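Local coordinates for protein ABC-type metal ion transport system, periplasmic component (Vibrio vulnificus, PDB 3K2D) that binds methionine, probably for uptake by an ABC transporter, and, as the immunogenic lipoprotein IlpA, activates Toll-like receptor 2, at residues Glu22-Val27 with Glu226-Ala231; Tyr92-Lys97 with Arg164-Val169; Lys97-Leu102 with Gly190-Asp195. The protein carries 4 engineered substitutions. One frame throughout, in Å; residues are numbered along the deposited sequence.

Interaction 1: residues Glu22-Val27 with Glu226-Ala231; sequences EVAAKV and EEVYTA
The carboxylate of Glu227 meets Val27 with one of its faces, while Lys26 lies close to its plane, at the syn lone pair of OE2. Val27 CG2 sits almost straight over the carboxyl carbon, 3.6 Å from Glu227 CD. The salt bridge, 2.8 Å from Lys26 NZ to Glu227 OE2, is also a hydrogen bond. Two long side chains span the gap: Glu227 is extended, with CG opposite its backbone N (chi1 -164°), and Lys26 crosses it at about a right angle, its chain bending only at the last torsion to bring the ammonium round. Lys26 forms a second salt bridge with Glu30, one helical turn on, so its charge is probably shared between two carboxylates.

Beside this salt bridge the contact is aliphatic. Val228 CG2 reaches helix 16-32, 3.5 Å from Ala24 CA and 3.9 Å from Val23 CG1; the small Ala24 lets a branched residue approach the backbone. One turn before Val27 along helix 16-32, Val23 CG2 rests on Ala231 CB at 3.7 Å, another pairing of a valine with a small partner. Phe219 and Tyr223 of helix 214-223 touch Ala24 as well, extending the apolar patch.

The short helical axes run nearly antiparallel, at 160° and 9.0 Å apart. The C-terminal helix 226-235 thus packs on helix 16-32, which follows the first strand of a lobe whose 2-1-3-5-4 strand order is that of type II periplasmic binding proteins.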
ATOM      1  N   GLU A  22       9.277  -1.478 -12.940  1.00 21.81           N
ATOM      2  CA  GLU A  22      10.345  -1.645 -13.909  1.00 23.46           C
ATOM      3  C   GLU A  22       9.796  -2.231 -15.206  1.00 22.32           C
ATOM      4  O   GLU A  22      10.166  -1.807 -16.302  1.00 24.75           O
ATOM      5  CB  GLU A  22      11.413  -2.573 -13.353  1.00 26.79           C
ATOM      6  CG  GLU A  22      12.832  -2.180 -13.720  1.00 32.87           C
ATOM      7  CD  GLU A  22      13.493  -1.347 -12.636  1.00 37.30           C
ATOM      8  OE1 GLU A  22      13.600  -1.851 -11.493  1.00 38.34           O
ATOM      9  OE2 GLU A  22      13.904  -0.197 -12.921  1.00 38.74           O
ATOM     10  N   VAL A  23       8.911  -3.209 -15.087  1.00 19.56           N
ATOM     11  CA  VAL A  23       8.342  -3.822 -16.271  1.00 17.39           C
ATOM     12  C   VAL A  23       7.440  -2.823 -16.980  1.00 17.48           C
ATOM     13  O   VAL A  23       7.488  -2.691 -18.200  1.00 17.17           O
ATOM     14  CB  VAL A  23       7.557  -5.079 -15.903  1.00 17.02           C
ATOM     15  CG1 VAL A  23       7.074  -5.786 -17.166  1.00 14.50           C
ATOM     16  CG2 VAL A  23       8.437  -5.986 -15.069  1.00 14.57           C
ATOM     17  N   ALA A  24       6.622  -2.117 -16.209  1.00 18.14           N
ATOM     18  CA  ALA A  24       5.732  -1.108 -16.764  1.00 17.58           C
ATOM     19  C   ALA A  24       6.564  -0.113 -17.573  1.00 18.71           C
ATOM     20  O   ALA A  24       6.189   0.279 -18.682  1.00 19.22           O
ATOM     21  CB  ALA A  24       5.004  -0.391 -15.643  1.00 18.43           C
ATOM     22  N   ALA A  25       7.702   0.290 -17.014  1.00 19.81           N
ATOM     23  CA  ALA A  25       8.595   1.229 -17.686  1.00 21.46           C
ATOM     24  C   ALA A  25       9.114   0.582 -18.963  1.00 23.45           C
ATOM     25  O   ALA A  25       9.327   1.245 -19.976  1.00 24.87           O
ATOM     26  CB  ALA A  25       9.757   1.578 -16.784  1.00 19.51           C
ATOM     27  N   LYS A  26       9.326  -0.723 -18.900  1.00 23.83           N
ATOM     28  CA  LYS A  26       9.809  -1.452 -20.047  1.00 24.22           C
ATOM     29  C   LYS A  26       8.727  -1.388 -21.131  1.00 24.89           C
ATOM     30  O   LYS A  26       8.995  -1.005 -22.273  1.00 25.51           O
ATOM     31  CB  LYS A  26      10.103  -2.899 -19.633  1.00 25.65           C
ATOM     32  CG  LYS A  26      10.559  -3.824 -20.749  1.00 27.54           C
ATOM     33  CD  LYS A  26      10.644  -5.260 -20.251  1.00 30.49           C
ATOM     34  CE  LYS A  26      10.877  -6.254 -21.389  1.00 31.93           C
ATOM     35  NZ  LYS A  26       9.708  -6.360 -22.323  1.00 31.16           N
ATOM     36  N   VAL A  27       7.501  -1.748 -20.767  1.00 24.05           N
ATOM     37  CA  VAL A  27       6.390  -1.737 -21.710  1.00 23.60           C
ATOM     38  C   VAL A  27       6.106  -0.340 -22.263  1.00 24.17           C
ATOM     39  O   VAL A  27       5.701  -0.188 -23.418  1.00 21.77           O
ATOM     40  CB  VAL A  27       5.114  -2.303 -21.045  1.00 23.95           C
ATOM     41  CG1 VAL A  27       3.889  -2.012 -21.901  1.00 21.12           C
ATOM     42  CG2 VAL A  27       5.275  -3.815 -20.848  1.00 23.33           C
ATOM     43  N   GLU A 226      -1.020  -6.777 -20.057  1.00 30.93           N
ATOM     44  CA  GLU A 226      -0.957  -8.165 -19.632  1.00 31.84           C
ATOM     45  C   GLU A 226       0.464  -8.536 -19.195  1.00 30.60           C
ATOM     46  O   GLU A 226       0.644  -9.337 -18.272  1.00 31.00           O
ATOM     47  CB  GLU A 226      -1.402  -9.074 -20.777  1.00 34.78           C
ATOM     48  CG  GLU A 226      -1.899 -10.444 -20.345  1.00 42.79           C
ATOM     49  CD  GLU A 226      -3.322 -10.406 -19.795  1.00 48.15           C
ATOM     50  OE1 GLU A 226      -4.208  -9.848 -20.485  1.00 50.66           O
ATOM     51  OE2 GLU A 226      -3.558 -10.941 -18.683  1.00 49.50           O
ATOM     52  N   GLU A 227       1.467  -7.948 -19.849  1.00 28.71           N
ATOM     53  CA  GLU A 227       2.864  -8.236 -19.520  1.00 27.11           C
ATOM     54  C   GLU A 227       3.192  -7.888 -18.075  1.00 26.64           C
ATOM     55  O   GLU A 227       3.714  -8.715 -17.330  1.00 26.41           O
ATOM     56  CB  GLU A 227       3.817  -7.477 -20.447  1.00 26.24           C
ATOM     57  CG  GLU A 227       5.239  -8.024 -20.415  1.00 29.83           C
ATOM     58  CD  GLU A 227       6.199  -7.269 -21.325  1.00 31.63           C
ATOM     59  OE1 GLU A 227       5.782  -6.867 -22.430  1.00 33.49           O
ATOM     60  OE2 GLU A 227       7.380  -7.093 -20.942  1.00 32.29           O
ATOM     61  N   VAL A 228       2.881  -6.659 -17.678  1.00 25.45           N
ATOM     62  CA  VAL A 228       3.152  -6.224 -16.319  1.00 23.01           C
ATOM     63  C   VAL A 228       2.387  -7.087 -15.328  1.00 22.89           C
ATOM     64  O   VAL A 228       2.920  -7.470 -14.288  1.00 21.72           O
ATOM     65  CB  VAL A 228       2.762  -4.744 -16.120  1.00 22.43           C
ATOM     66  CG1 VAL A 228       2.892  -4.346 -14.639  1.00 18.33           C
ATOM     67  CG2 VAL A 228       3.656  -3.864 -16.997  1.00 20.72           C
ATOM     68  N   TYR A 229       1.141  -7.401 -15.658  1.00 22.95           N
ATOM     69  CA  TYR A 229       0.316  -8.210 -14.775  1.00 23.38           C
ATOM     70  C   TYR A 229       0.994  -9.549 -14.545  1.00 24.51           C
ATOM     71  O   TYR A 229       1.099 -10.019 -13.405  1.00 22.33           O
ATOM     72  CB  TYR A 229      -1.067  -8.415 -15.387  1.00 23.90           C
ATOM     73  CG  TYR A 229      -1.959  -9.347 -14.598  1.00 26.32           C
ATOM     74  CD1 TYR A 229      -2.319  -9.058 -13.279  1.00 27.91           C
ATOM     75  CD2 TYR A 229      -2.468 -10.508 -15.178  1.00 26.36           C
ATOM     76  CE1 TYR A 229      -3.170  -9.904 -12.558  1.00 28.77           C
ATOM     77  CE2 TYR A 229      -3.318 -11.356 -14.472  1.00 28.75           C
ATOM     78  CZ  TYR A 229      -3.665 -11.048 -13.165  1.00 29.24           C
ATOM     79  OH  TYR A 229      -4.519 -11.879 -12.478  1.00 30.24           O
ATOM     80  N   THR A 230       1.456 -10.155 -15.636  1.00 25.80           N
ATOM     81  CA  THR A 230       2.145 -11.436 -15.569  1.00 27.54           C
ATOM     82  C   THR A 230       3.370 -11.314 -14.665  1.00 28.86           C
ATOM     83  O   THR A 230       3.598 -12.162 -13.800  1.00 31.36           O
ATOM     84  CB  THR A 230       2.597 -11.893 -16.964  1.00 28.11           C
ATOM     85  OG1 THR A 230       1.444 -12.187 -17.761  1.00 27.97           O
ATOM     86  CG2 THR A 230       3.476 -13.128 -16.867  1.00 25.90           C
ATOM     87  N   ALA A 231       4.149 -10.256 -14.862  1.00 28.23           N
ATOM     88  CA  ALA A 231       5.339 -10.032 -14.055  1.00 28.22           C
ATOM     89  C   ALA A 231       4.964  -9.825 -12.596  1.00 28.88           C
ATOM     90  O   ALA A 231       5.668 -10.288 -11.700  1.00 29.63           O
ATOM     91  CB  ALA A 231       6.104  -8.828 -14.573  1.00 26.75           C
TER

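Interaction 2: residues Tyr92-Lys97 with Arg164-Val169; sequences YSKQVK and RSLDDV
Ser93 and Leu166 mark the closest approach of the two backbones, with their CA atoms 6.1 Å apart. No regular pairing joins the segments here: the chain is leaving strand 90-92 on one side and the short helix 162-165 on the other, and no direct hydrogen bond crosses between them. Water takes over that role. One molecule accepts from Lys94 N at 2.8 Å and lies within donating distance of Leu166 O, and a second donates to both Gln95 OE1 and Val169 O, so the amide of Gln95, at the surface, is bridged to a backbone carbonyl.

The first segment turns sharply after the strand. Ser93 OG accepts from both Gln95 N and Val96 N, each at 2.9 Å, which makes an ST turn within an ST motif; the same hydroxyl is hydrogen-bonded to Ala170 O, just ahead of strand 171-174. Serine suits a corner where a short polar group must serve its own turn and a neighbouring chain segment. Tyr92 and Ser172 are joined by backbone hydrogen bonds, so the contact lies beside the antiparallel pairing of strands 90-92 and 171-174 in the sheet of the second lobe.

Leu166 is the apolar centre. Its CD2 methyl lies 3.6 Å from Tyr92 O and also touches Tyr92 CB, while its CB supports Lys94 CG at 3.7 Å; Ile174, Ile182 and Leu184 help enclose it. Lys94 crosses Leu166 at about a right angle. Bends at chi2 (-121°) and chi3 (-81°) swing its ammonium to Asp167, where Lys94 NZ lies 3.4 Å from Asp167 OD1 in a salt bridge. The other carboxylate oxygen, OD2, pairs with Arg164 NH1, so Asp167 stands between two cations.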
ATOM      1  N   TYR A  92       0.212 -11.321   9.764  1.00 18.19           N
ATOM      2  CA  TYR A  92       1.220 -12.371   9.805  1.00 17.86           C
ATOM      3  C   TYR A  92       1.649 -12.662  11.239  1.00 20.19           C
ATOM      4  O   TYR A  92       1.314 -11.912  12.162  1.00 20.26           O
ATOM      5  CB  TYR A  92       2.441 -11.977   8.979  1.00 17.40           C
ATOM      6  CG  TYR A  92       2.132 -11.613   7.548  1.00 17.33           C
ATOM      7  CD1 TYR A  92       1.729 -10.318   7.205  1.00 16.45           C
ATOM      8  CD2 TYR A  92       2.251 -12.560   6.527  1.00 16.10           C
ATOM      9  CE1 TYR A  92       1.454  -9.975   5.883  1.00 13.33           C
ATOM     10  CE2 TYR A  92       1.980 -12.225   5.201  1.00 13.95           C
ATOM     11  CZ  TYR A  92       1.583 -10.927   4.890  1.00 11.76           C
ATOM     12  OH  TYR A  92       1.316 -10.590   3.589  1.00 10.19           O
ATOM     13  N   SER A  93       2.403 -13.744  11.420  1.00 20.93           N
ATOM     14  CA  SER A  93       2.862 -14.134  12.747  1.00 21.87           C
ATOM     15  C   SER A  93       3.953 -15.195  12.747  1.00 23.31           C
ATOM     16  O   SER A  93       3.922 -16.139  11.964  1.00 23.15           O
ATOM     17  CB  SER A  93       1.682 -14.653  13.566  1.00 21.06           C
ATOM     18  OG  SER A  93       2.122 -15.177  14.803  1.00 19.68           O
ATOM     19  N   LYS A  94       4.912 -15.042  13.649  1.00 25.53           N
ATOM     20  CA  LYS A  94       5.994 -16.007  13.779  1.00 27.68           C
ATOM     21  C   LYS A  94       5.661 -16.916  14.963  1.00 29.01           C
ATOM     22  O   LYS A  94       6.469 -17.755  15.354  1.00 31.94           O
ATOM     23  CB  LYS A  94       7.327 -15.289  14.038  1.00 27.07           C
ATOM     24  CG  LYS A  94       7.595 -14.133  13.092  1.00 32.32           C
ATOM     25  CD  LYS A  94       8.889 -14.290  12.271  1.00 35.25           C
ATOM     26  CE  LYS A  94      10.137 -13.902  13.056  1.00 36.08           C
ATOM     27  NZ  LYS A  94      11.352 -13.899  12.179  1.00 35.50           N
ATOM     28  N   GLN A  95       4.460 -16.762  15.512  1.00 29.15           N
ATOM     29  CA  GLN A  95       4.042 -17.537  16.675  1.00 30.43           C
ATOM     30  C   GLN A  95       2.799 -18.403  16.477  1.00 30.96           C
ATOM     31  O   GLN A  95       2.781 -19.586  16.839  1.00 31.70           O
ATOM     32  CB  GLN A  95       3.788 -16.586  17.845  1.00 32.14           C
ATOM     33  CG  GLN A  95       4.882 -15.565  18.067  1.00 36.12           C
ATOM     34  CD  GLN A  95       6.186 -16.202  18.482  1.00 38.41           C
ATOM     35  OE1 GLN A  95       7.197 -15.524  18.652  1.00 40.16           O
ATOM     36  NE2 GLN A  95       6.170 -17.516  18.652  1.00 40.09           N
ATOM     37  N   VAL A  96       1.743 -17.806  15.937  1.00 30.46           N
ATOM     38  CA  VAL A  96       0.505 -18.539  15.723  1.00 30.67           C
ATOM     39  C   VAL A  96       0.205 -18.754  14.247  1.00 31.36           C
ATOM     40  O   VAL A  96       0.725 -18.055  13.377  1.00 31.48           O
ATOM     41  CB  VAL A  96      -0.698 -17.817  16.375  1.00 30.31           C
ATOM     42  CG1 VAL A  96      -0.551 -17.826  17.882  1.00 28.71           C
ATOM     43  CG2 VAL A  96      -0.796 -16.386  15.855  1.00 30.17           C
ATOM     44  N   LYS A  97      -0.644 -19.733  13.983  1.00 32.47           N
ATOM     45  CA  LYS A  97      -1.037 -20.087  12.631  1.00 33.56           C
ATOM     46  C   LYS A  97      -2.528 -19.761  12.464  1.00 33.21           C
ATOM     47  O   LYS A  97      -3.056 -19.758  11.354  1.00 33.06           O
ATOM     48  CB  LYS A  97      -0.770 -21.582  12.414  1.00 35.46           C
ATOM     49  CG  LYS A  97      -0.979 -22.078  11.009  1.00 41.41           C
ATOM     50  CD  LYS A  97      -0.947 -23.607  10.957  1.00 45.67           C
ATOM     51  CE  LYS A  97      -1.351 -24.132   9.568  1.00 49.61           C
ATOM     52  NZ  LYS A  97      -1.362 -25.634   9.478  1.00 51.65           N
ATOM     53  N   ARG A 164       9.729  -5.873  11.146  1.00 22.76           N
ATOM     54  CA  ARG A 164      10.516  -6.141  12.338  1.00 24.57           C
ATOM     55  C   ARG A 164       9.634  -6.330  13.577  1.00 24.42           C
ATOM     56  O   ARG A 164      10.080  -6.880  14.588  1.00 26.85           O
ATOM     57  CB  ARG A 164      11.512  -4.993  12.548  1.00 29.14           C
ATOM     58  CG  ARG A 164      12.131  -4.894  13.938  1.00 37.83           C
ATOM     59  CD  ARG A 164      12.955  -6.117  14.316  1.00 45.03           C
ATOM     60  NE  ARG A 164      13.314  -6.087  15.737  1.00 51.42           N
ATOM     61  CZ  ARG A 164      14.030  -7.023  16.361  1.00 52.29           C
ATOM     62  NH1 ARG A 164      14.479  -8.080  15.696  1.00 51.93           N
ATOM     63  NH2 ARG A 164      14.292  -6.901  17.657  1.00 52.58           N
ATOM     64  N   SER A 165       8.379  -5.899  13.505  1.00 22.56           N
ATOM     65  CA  SER A 165       7.493  -6.034  14.654  1.00 21.92           C
ATOM     66  C   SER A 165       7.163  -7.490  14.948  1.00 22.05           C
ATOM     67  O   SER A 165       6.867  -7.839  16.085  1.00 21.70           O
ATOM     68  CB  SER A 165       6.194  -5.242  14.445  1.00 21.95           C
ATOM     69  OG  SER A 165       5.248  -5.956  13.669  1.00 22.78           O
ATOM     70  N   LEU A 166       7.217  -8.338  13.926  1.00 22.71           N
ATOM     71  CA  LEU A 166       6.910  -9.753  14.093  1.00 23.23           C
ATOM     72  C   LEU A 166       7.724 -10.411  15.202  1.00 26.31           C
ATOM     73  O   LEU A 166       7.332 -11.457  15.726  1.00 28.41           O
ATOM     74  CB  LEU A 166       7.132 -10.510  12.775  1.00 18.81           C
ATOM     75  CG  LEU A 166       6.144 -10.208  11.644  1.00 17.09           C
ATOM     76  CD1 LEU A 166       6.595 -10.900  10.367  1.00 11.37           C
ATOM     77  CD2 LEU A 166       4.727 -10.664  12.058  1.00 14.57           C
ATOM     78  N   ASP A 167       8.846  -9.799  15.570  1.00 28.80           N
ATOM     79  CA  ASP A 167       9.707 -10.352  16.613  1.00 30.50           C
ATOM     80  C   ASP A 167       9.361  -9.858  18.011  1.00 30.16           C
ATOM     81  O   ASP A 167       9.954 -10.299  18.987  1.00 30.35           O
ATOM     82  CB  ASP A 167      11.175 -10.017  16.321  1.00 33.66           C
ATOM     83  CG  ASP A 167      11.699 -10.693  15.050  1.00 38.32           C
ATOM     84  OD1 ASP A 167      11.680 -11.946  14.968  1.00 40.08           O
ATOM     85  OD2 ASP A 167      12.142  -9.965  14.133  1.00 40.33           O
ATOM     86  N   ASP A 168       8.392  -8.955  18.111  1.00 30.06           N
ATOM     87  CA  ASP A 168       8.024  -8.385  19.400  1.00 29.88           C
ATOM     88  C   ASP A 168       6.567  -8.543  19.790  1.00 29.14           C
ATOM     89  O   ASP A 168       6.220  -8.374  20.959  1.00 30.16           O
ATOM     90  CB  ASP A 168       8.381  -6.905  19.410  1.00 31.44           C
ATOM     91  CG  ASP A 168       9.806  -6.660  18.982  1.00 34.58           C
ATOM     92  OD1 ASP A 168      10.726  -7.048  19.734  1.00 35.69           O
ATOM     93  OD2 ASP A 168      10.010  -6.094  17.886  1.00 37.88           O
ATOM     94  N   VAL A 169       5.710  -8.853  18.826  1.00 26.65           N
ATOM     95  CA  VAL A 169       4.296  -9.014  19.120  1.00 24.86           C
ATOM     96  C   VAL A 169       3.797 -10.374  18.690  1.00 23.83           C
ATOM     97  O   VAL A 169       4.512 -11.125  18.032  1.00 23.71           O
ATOM     98  CB  VAL A 169       3.455  -7.933  18.420  1.00 25.80           C
ATOM     99  CG1 VAL A 169       3.909  -6.557  18.874  1.00 23.88           C
ATOM    100  CG2 VAL A 169       3.578  -8.078  16.910  1.00 24.81           C
TER
HETATM  101  O   HOH W   1       4.827 -12.864  15.408  1.00 30.34           O
HETATM  102  O   HOH W   2       6.458 -12.678  19.343  1.00 30.22           O

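Interaction 3: residues Lys97-Leu102 with Gly190-Asp195; sequences KSVAAL and GVFVED. Engineered in segment 97-102: Ala100 (natural residue Glu), Ala101 (natural residue Glu).
Val99 and Phe192 form the close-packed half of this contact. Val99 CG2 comes to the edge of the phenyl ring, near its plane, 3.4 Å from Phe192 CD2 and nearly as close to CE2, so the methyl meets ring hydrogens and not the pi face. In Phe192, chi1 (53°) sets CG between the backbone N and the carbonyl carbon and brings the ring to Val99, and chi2 (73°) turns its edge to the methyl. The ring is buried among Leu123, Leu124, Leu171 and Ile173, a setting that favours a large, wholly apolar residue. Val191 completes the packing: its CG1, opposite the backbone N, lies 3.8 Å from Ser98 CA and 4.1 Å from Val99 CG2. A branched residue can thus cover both the passing backbone and the neighbouring methyl.

The outer half is looser and more polar. Only the backbone of Lys97 approaches Val191, with Lys97 O 3.9 Å from Val191 CG1; its CB is turned from the other segment and its extended side chain stays at a distance, as befits a charged group at the surface. Ser98 likewise turns its CB from the other segment and uses its hydroxyl locally, donating to Ala100 O at 2.9 Å in the carbonyl plane. This bond braces the type II beta turn from Val99 to Leu102. Ala100 and Ala101 occupy the middle of that turn; both are engineered replacements of glutamate, and Ala101 has the positive phi (84°) of the third turn position.

A salt bridge from Glu194 to Arg119 links the second segment toward the methionine pocket. Phe192 itself lies on strand 192-193, bonded through its backbone to Gly91 of strand 90-92, so the contact flanks the outer strand of the second lobe's sheet, which repeats the strand order of the type II periplasmic binding fold.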
ATOM      1  N   LYS A  97      -0.644 -19.733  13.983  1.00 32.47           N
ATOM      2  CA  LYS A  97      -1.037 -20.087  12.631  1.00 33.56           C
ATOM      3  C   LYS A  97      -2.528 -19.761  12.464  1.00 33.21           C
ATOM      4  O   LYS A  97      -3.056 -19.758  11.354  1.00 33.06           O
ATOM      5  CB  LYS A  97      -0.770 -21.582  12.414  1.00 35.46           C
ATOM      6  CG  LYS A  97      -0.979 -22.078  11.009  1.00 41.41           C
ATOM      7  CD  LYS A  97      -0.947 -23.607  10.957  1.00 45.67           C
ATOM      8  CE  LYS A  97      -1.351 -24.132   9.568  1.00 49.61           C
ATOM      9  NZ  LYS A  97      -1.362 -25.634   9.478  1.00 51.65           N
ATOM     10  N   SER A  98      -3.199 -19.480  13.578  1.00 32.14           N
ATOM     11  CA  SER A  98      -4.618 -19.148  13.554  1.00 31.85           C
ATOM     12  C   SER A  98      -4.948 -18.136  14.645  1.00 31.47           C
ATOM     13  O   SER A  98      -4.250 -18.032  15.652  1.00 29.76           O
ATOM     14  CB  SER A  98      -5.467 -20.399  13.762  1.00 31.58           C
ATOM     15  OG  SER A  98      -5.495 -20.753  15.135  1.00 33.19           O
ATOM     16  N   VAL A  99      -6.029 -17.397  14.434  1.00 31.66           N
ATOM     17  CA  VAL A  99      -6.465 -16.378  15.373  1.00 30.49           C
ATOM     18  C   VAL A  99      -7.144 -16.987  16.597  1.00 31.37           C
ATOM     19  O   VAL A  99      -6.959 -16.522  17.722  1.00 29.60           O
ATOM     20  CB  VAL A  99      -7.408 -15.384  14.660  1.00 28.39           C
ATOM     21  CG1 VAL A  99      -8.424 -14.808  15.624  1.00 29.36           C
ATOM     22  CG2 VAL A  99      -6.587 -14.277  14.052  1.00 27.96           C
ATOM     23  N   ALA A 100      -7.944 -18.020  16.384  1.00 33.04           N
ATOM     24  CA  ALA A 100      -8.605 -18.663  17.509  1.00 35.37           C
ATOM     25  C   ALA A 100      -7.486 -19.349  18.279  1.00 36.12           C
ATOM     26  O   ALA A 100      -6.619 -19.983  17.672  1.00 39.23           O
ATOM     27  CB  ALA A 100      -9.615 -19.683  17.018  1.00 35.29           C
ATOM     28  N   ALA A 101      -7.499 -19.215  19.599  1.00 34.46           N
ATOM     29  CA  ALA A 101      -6.467 -19.812  20.443  1.00 35.24           C
ATOM     30  C   ALA A 101      -5.258 -18.893  20.514  1.00 34.96           C
ATOM     31  O   ALA A 101      -4.122 -19.321  20.707  1.00 35.14           O
ATOM     32  CB  ALA A 101      -6.059 -21.193  19.925  1.00 37.15           C
ATOM     33  N   LEU A 102      -5.528 -17.612  20.330  1.00 34.74           N
ATOM     34  CA  LEU A 102      -4.509 -16.590  20.428  1.00 31.76           C
ATOM     35  C   LEU A 102      -4.600 -16.326  21.927  1.00 30.66           C
ATOM     36  O   LEU A 102      -5.694 -16.150  22.469  1.00 29.68           O
ATOM     37  CB  LEU A 102      -4.944 -15.367  19.622  1.00 31.06           C
ATOM     38  CG  LEU A 102      -3.974 -14.286  19.159  1.00 30.18           C
ATOM     39  CD1 LEU A 102      -2.633 -14.884  18.780  1.00 30.52           C
ATOM     40  CD2 LEU A 102      -4.595 -13.580  17.956  1.00 28.40           C
ATOM     41  N   GLY A 190      -0.051 -15.623   5.403  1.00 18.35           N
ATOM     42  CA  GLY A 190      -1.085 -14.926   6.143  1.00 17.38           C
ATOM     43  C   GLY A 190      -1.903 -15.754   7.116  1.00 18.67           C
ATOM     44  O   GLY A 190      -2.340 -16.854   6.788  1.00 18.74           O
ATOM     45  N   VAL A 191      -2.111 -15.222   8.321  1.00 19.44           N
ATOM     46  CA  VAL A 191      -2.915 -15.901   9.337  1.00 18.27           C
ATOM     47  C   VAL A 191      -4.365 -15.670   8.946  1.00 17.94           C
ATOM     48  O   VAL A 191      -5.252 -16.456   9.262  1.00 19.74           O
ATOM     49  CB  VAL A 191      -2.655 -15.323  10.729  1.00 17.23           C
ATOM     50  CG1 VAL A 191      -3.592 -15.953  11.742  1.00 18.53           C
ATOM     51  CG2 VAL A 191      -1.221 -15.583  11.116  1.00 16.88           C
ATOM     52  N   PHE A 192      -4.589 -14.563   8.259  1.00 16.70           N
ATOM     53  CA  PHE A 192      -5.898 -14.219   7.743  1.00 16.44           C
ATOM     54  C   PHE A 192      -5.646 -13.152   6.698  1.00 17.95           C
ATOM     55  O   PHE A 192      -4.633 -12.453   6.741  1.00 19.09           O
ATOM     56  CB  PHE A 192      -6.857 -13.737   8.844  1.00 13.89           C
ATOM     57  CG  PHE A 192      -6.324 -12.625   9.700  1.00 13.72           C
ATOM     58  CD1 PHE A 192      -6.207 -11.334   9.207  1.00 13.53           C
ATOM     59  CD2 PHE A 192      -5.969 -12.863  11.026  1.00 13.84           C
ATOM     60  CE1 PHE A 192      -5.745 -10.297  10.023  1.00 11.48           C
ATOM     61  CE2 PHE A 192      -5.509 -11.830  11.841  1.00 10.81           C
ATOM     62  CZ  PHE A 192      -5.398 -10.551  11.336  1.00 10.27           C
ATOM     63  N   VAL A 193      -6.544 -13.048   5.734  1.00 18.64           N
ATOM     64  CA  VAL A 193      -6.364 -12.075   4.677  1.00 17.87           C
ATOM     65  C   VAL A 193      -7.625 -11.263   4.445  1.00 18.18           C
ATOM     66  O   VAL A 193      -8.747 -11.748   4.637  1.00 18.38           O
ATOM     67  CB  VAL A 193      -5.947 -12.785   3.367  1.00 17.54           C
ATOM     68  CG1 VAL A 193      -5.615 -11.765   2.295  1.00 16.44           C
ATOM     69  CG2 VAL A 193      -4.750 -13.691   3.636  1.00 15.80           C
ATOM     70  N   GLU A 194      -7.419 -10.018   4.041  1.00 17.78           N
ATOM     71  CA  GLU A 194      -8.494  -9.084   3.752  1.00 18.32           C
ATOM     72  C   GLU A 194      -9.163  -9.568   2.466  1.00 19.73           C
ATOM     73  O   GLU A 194      -8.532 -10.243   1.659  1.00 20.43           O
ATOM     74  CB  GLU A 194      -7.884  -7.690   3.559  1.00 17.33           C
ATOM     75  CG  GLU A 194      -8.867  -6.568   3.317  1.00 17.60           C
ATOM     76  CD  GLU A 194      -8.168  -5.269   2.964  1.00 20.77           C
ATOM     77  OE1 GLU A 194      -7.447  -5.241   1.941  1.00 21.96           O
ATOM     78  OE2 GLU A 194      -8.334  -4.275   3.705  1.00 21.61           O
ATOM     79  N   ASP A 195     -10.432  -9.236   2.267  1.00 22.66           N
ATOM     80  CA  ASP A 195     -11.127  -9.651   1.053  1.00 26.13           C
ATOM     81  C   ASP A 195     -10.658  -8.860  -0.162  1.00 25.86           C
ATOM     82  O   ASP A 195     -10.393  -7.662  -0.063  1.00 25.98           O
ATOM     83  CB  ASP A 195     -12.637  -9.478   1.217  1.00 30.69           C
ATOM     84  CG  ASP A 195     -13.215 -10.391   2.284  1.00 36.14           C
ATOM     85  OD1 ASP A 195     -14.433 -10.287   2.548  1.00 38.94           O
ATOM     86  OD2 ASP A 195     -12.457 -11.213   2.856  1.00 38.15           O
TER

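From the N terminus, helix 16-32 supplies the first half of interaction 1, whose partner comes only in the last helix, 226-235; that contact closes a loop of nearly two hundred residues and ties both chain ends into one lobe. The chain between its halves builds the other lobe as well, so interactions 2 and 3 are both nested within interaction 1. The stretch after strand 90-92 carries their first segments, joined at Lys97, and their partners follow in the same order, 164-169 and then 190-195, so the two loops cross. They also touch, Val96 CG1 packing 3.7 Å from Leu102 CD1. Interaction 1 remains remote, its centre about 33 Å and 32 Å from the centres of interactions 2 and 3.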